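Local structure of glutathione S-transferase (7MIQ) at residues A[55-58]-A[59-63]. The protein probably catalyses the conjugation of glutathione to electrophilic compounds, as a dimeric glutathione S-transferase of the Gtt2 class. Numbering follows the deposited sequence.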
ATOM      1  N   LEU A  55       4.638 -14.477  -9.129  1.00 13.77           N
ATOM      2  CA  LEU A  55       4.894 -15.768  -8.504  1.00 13.71           C
ATOM      3  C   LEU A  55       3.849 -16.771  -8.971  1.00 17.57           C
ATOM      4  O   LEU A  55       2.649 -16.480  -8.942  1.00 19.84           O
ATOM      5  CB  LEU A  55       4.863 -15.658  -6.980  1.00 14.09           C
ATOM      6  CG  LEU A  55       5.143 -16.967  -6.241  1.00 14.80           C
ATOM      7  CD1 LEU A  55       6.605 -17.366  -6.415  1.00 14.82           C
ATOM      8  CD2 LEU A  55       4.780 -16.838  -4.774  1.00 17.02           C
ATOM      9  N   GLU A  56       4.302 -17.947  -9.400  1.00 17.33           N
ATOM     10  CA  GLU A  56       3.413 -19.004  -9.869  1.00 15.33           C
ATOM     11  C   GLU A  56       3.569 -20.208  -8.953  1.00 18.23           C
ATOM     12  O   GLU A  56       4.668 -20.761  -8.835  1.00 19.05           O
ATOM     13  CB  GLU A  56       3.719 -19.377 -11.321  1.00 20.89           C
ATOM     14  CG  GLU A  56       2.700 -20.318 -11.949  1.00 23.61           C
ATOM     15  CD  GLU A  56       3.044 -20.674 -13.385  1.00 35.21           C
ATOM     16  OE1 GLU A  56       4.208 -21.047 -13.648  1.00 37.82           O
ATOM     17  OE2 GLU A  56       2.152 -20.573 -14.251  1.00 38.52           O
ATOM     18  N   LEU A  57       2.481 -20.602  -8.299  1.00 19.36           N
ATOM     19  CA  LEU A  57       2.500 -21.724  -7.374  1.00 21.01           C
ATOM     20  C   LEU A  57       2.476 -23.049  -8.137  1.00 18.43           C
ATOM     21  O   LEU A  57       2.206 -23.101  -9.339  1.00 20.07           O
ATOM     22  CB  LEU A  57       1.309 -21.646  -6.418  1.00 21.95           C
ATOM     23  CG  LEU A  57       1.125 -20.322  -5.682  1.00 22.75           C
ATOM     24  CD1 LEU A  57       0.005 -20.423  -4.655  1.00 20.05           C
ATOM     25  CD2 LEU A  57       2.432 -19.893  -5.030  1.00 21.21           C
ATOM     26  N   ASP A  58       2.747 -24.136  -7.406  1.00 23.61           N
ATOM     27  CA  ASP A  58       2.755 -25.461  -8.021  1.00 28.58           C
ATOM     28  C   ASP A  58       1.439 -25.777  -8.718  1.00 28.09           C
ATOM     29  O   ASP A  58       1.438 -26.432  -9.767  1.00 27.69           O
ATOM     30  CB  ASP A  58       3.064 -26.531  -6.972  1.00 32.88           C
ATOM     31  CG  ASP A  58       4.516 -26.520  -6.537  1.00 43.03           C
ATOM     32  OD1 ASP A  58       5.372 -26.086  -7.337  1.00 45.53           O
ATOM     33  OD2 ASP A  58       4.798 -26.943  -5.396  1.00 51.71           O
ATOM     34  N   ASP A  59       0.313 -25.317  -8.174  1.00 26.36           N
ATOM     35  CA  ASP A  59      -0.986 -25.616  -8.763  1.00 23.54           C
ATOM     36  C   ASP A  59      -1.394 -24.618  -9.844  1.00 24.99           C
ATOM     37  O   ASP A  59      -2.526 -24.683 -10.331  1.00 23.16           O
ATOM     38  CB  ASP A  59      -2.062 -25.698  -7.671  1.00 21.73           C
ATOM     39  CG  ASP A  59      -2.358 -24.353  -7.009  1.00 20.89           C
ATOM     40  OD1 ASP A  59      -1.731 -23.331  -7.359  1.00 21.85           O
ATOM     41  OD2 ASP A  59      -3.236 -24.324  -6.122  1.00 21.01           O
ATOM     42  N   GLY A  60      -0.508 -23.697 -10.225  1.00 26.10           N
ATOM     43  CA  GLY A  60      -0.792 -22.752 -11.284  1.00 26.10           C
ATOM     44  C   GLY A  60      -1.342 -21.414 -10.837  1.00 21.22           C
ATOM     45  O   GLY A  60      -1.489 -20.515 -11.673  1.00 24.43           O
ATOM     46  N   THR A  61      -1.668 -21.255  -9.558  1.00 20.96           N
ATOM     47  CA  THR A  61      -2.121 -19.961  -9.062  1.00 19.31           C
ATOM     48  C   THR A  61      -1.005 -18.931  -9.197  1.00 16.04           C
ATOM     49  O   THR A  61       0.160 -19.223  -8.919  1.00 18.62           O
ATOM     50  CB  THR A  61      -2.545 -20.081  -7.598  1.00 20.16           C
ATOM     51  OG1 THR A  61      -3.481 -21.155  -7.454  1.00 22.38           O
ATOM     52  CG2 THR A  61      -3.185 -18.784  -7.113  1.00 23.28           C
ATOM     53  N   THR A  62      -1.357 -17.717  -9.624  1.00 16.03           N
ATOM     54  CA  THR A  62      -0.381 -16.639  -9.739  1.00 20.40           C
ATOM     55  C   THR A  62      -0.674 -15.518  -8.750  1.00 21.89           C
ATOM     56  O   THR A  62      -1.836 -15.198  -8.474  1.00 20.08           O
ATOM     57  CB  THR A  62      -0.321 -16.063 -11.161  1.00 18.86           C
ATOM     58  OG1 THR A  62      -1.616 -15.601 -11.561  1.00 24.45           O
ATOM     59  CG2 THR A  62       0.182 -17.115 -12.145  1.00 18.13           C
ATOM     60  N   ILE A  63       0.399 -14.927  -8.227  1.00 15.06           N
ATOM     61  CA  ILE A  63       0.346 -13.818  -7.282  1.00 14.29           C
ATOM     62  C   ILE A  63       1.250 -12.717  -7.818  1.00 15.29           C
ATOM     63  O   ILE A  63       2.426 -12.967  -8.104  1.00 16.84           O
ATOM     64  CB  ILE A  63       0.804 -14.251  -5.873  1.00 15.91           C
ATOM     65  CG1 ILE A  63      -0.083 -15.381  -5.340  1.00 21.03           C
ATOM     66  CG2 ILE A  63       0.809 -13.063  -4.914  1.00 17.04           C
ATOM     67  CD1 ILE A  63       0.488 -16.090  -4.120  1.00 23.66           C
TER
HETATM   68  O   HOH W   1      -0.431 -20.311 -14.178  1.00 35.83           O
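Leu57, Ile63 and Leu55 carry the apolar side of this tight beta hairpin, a worked example of how a 3:5 reversal ties two antiparallel strands together. The CD2 methyls of Leu55 and Leu57 touch at 3.9 Å, and Ile63 CD1 completes a triangle, 4.4 Å from each. Leu57 swings CG beside its own backbone N (chi1 -52°), which sets CG 3.6 Å from Thr61 O, to one side of the carbonyl plane, and brings CD1 to 3.9 Å from Thr61 CB.

Leu55 and Ile63 form an antiparallel hydrogen-bonded pair. A type I turn, in which Gly60 N bonds to Leu57 O, runs into a G1 beta bulge at Gly60, closed by a nearly straight bond (173°) from Leu57 N to Thr61 O. At the positive phi of Gly60 (94°) a CB would be jammed against Asp59 O. Asp59 braces the exit: its OD1 accepts from Thr61 N at 3.0 Å, an Asx turn, and from Thr61 OG1 at 2.8 Å, both donors on one face of the carboxylate. On the opposite face of the sheet from Leu55 and Ile63, Glu56 and Thr62 form the non-hydrogen-bonded pair, Glu56 CG against Thr62 CG2; a water links Glu56 OE2 to Gly60 O, while OE1 is bonded to Tyr4.

In the thioredoxin-like domain, 62-64 is one of the two outermost strands within the chain, with 54-56 between it and strand 2-5. Leu55, Leu57 and Ile63 rest on Tyr72 of helix 66-76; Leu89 of the second subunit packs on Leu57 and Thr61, and Ala92 of that subunit on Ile63.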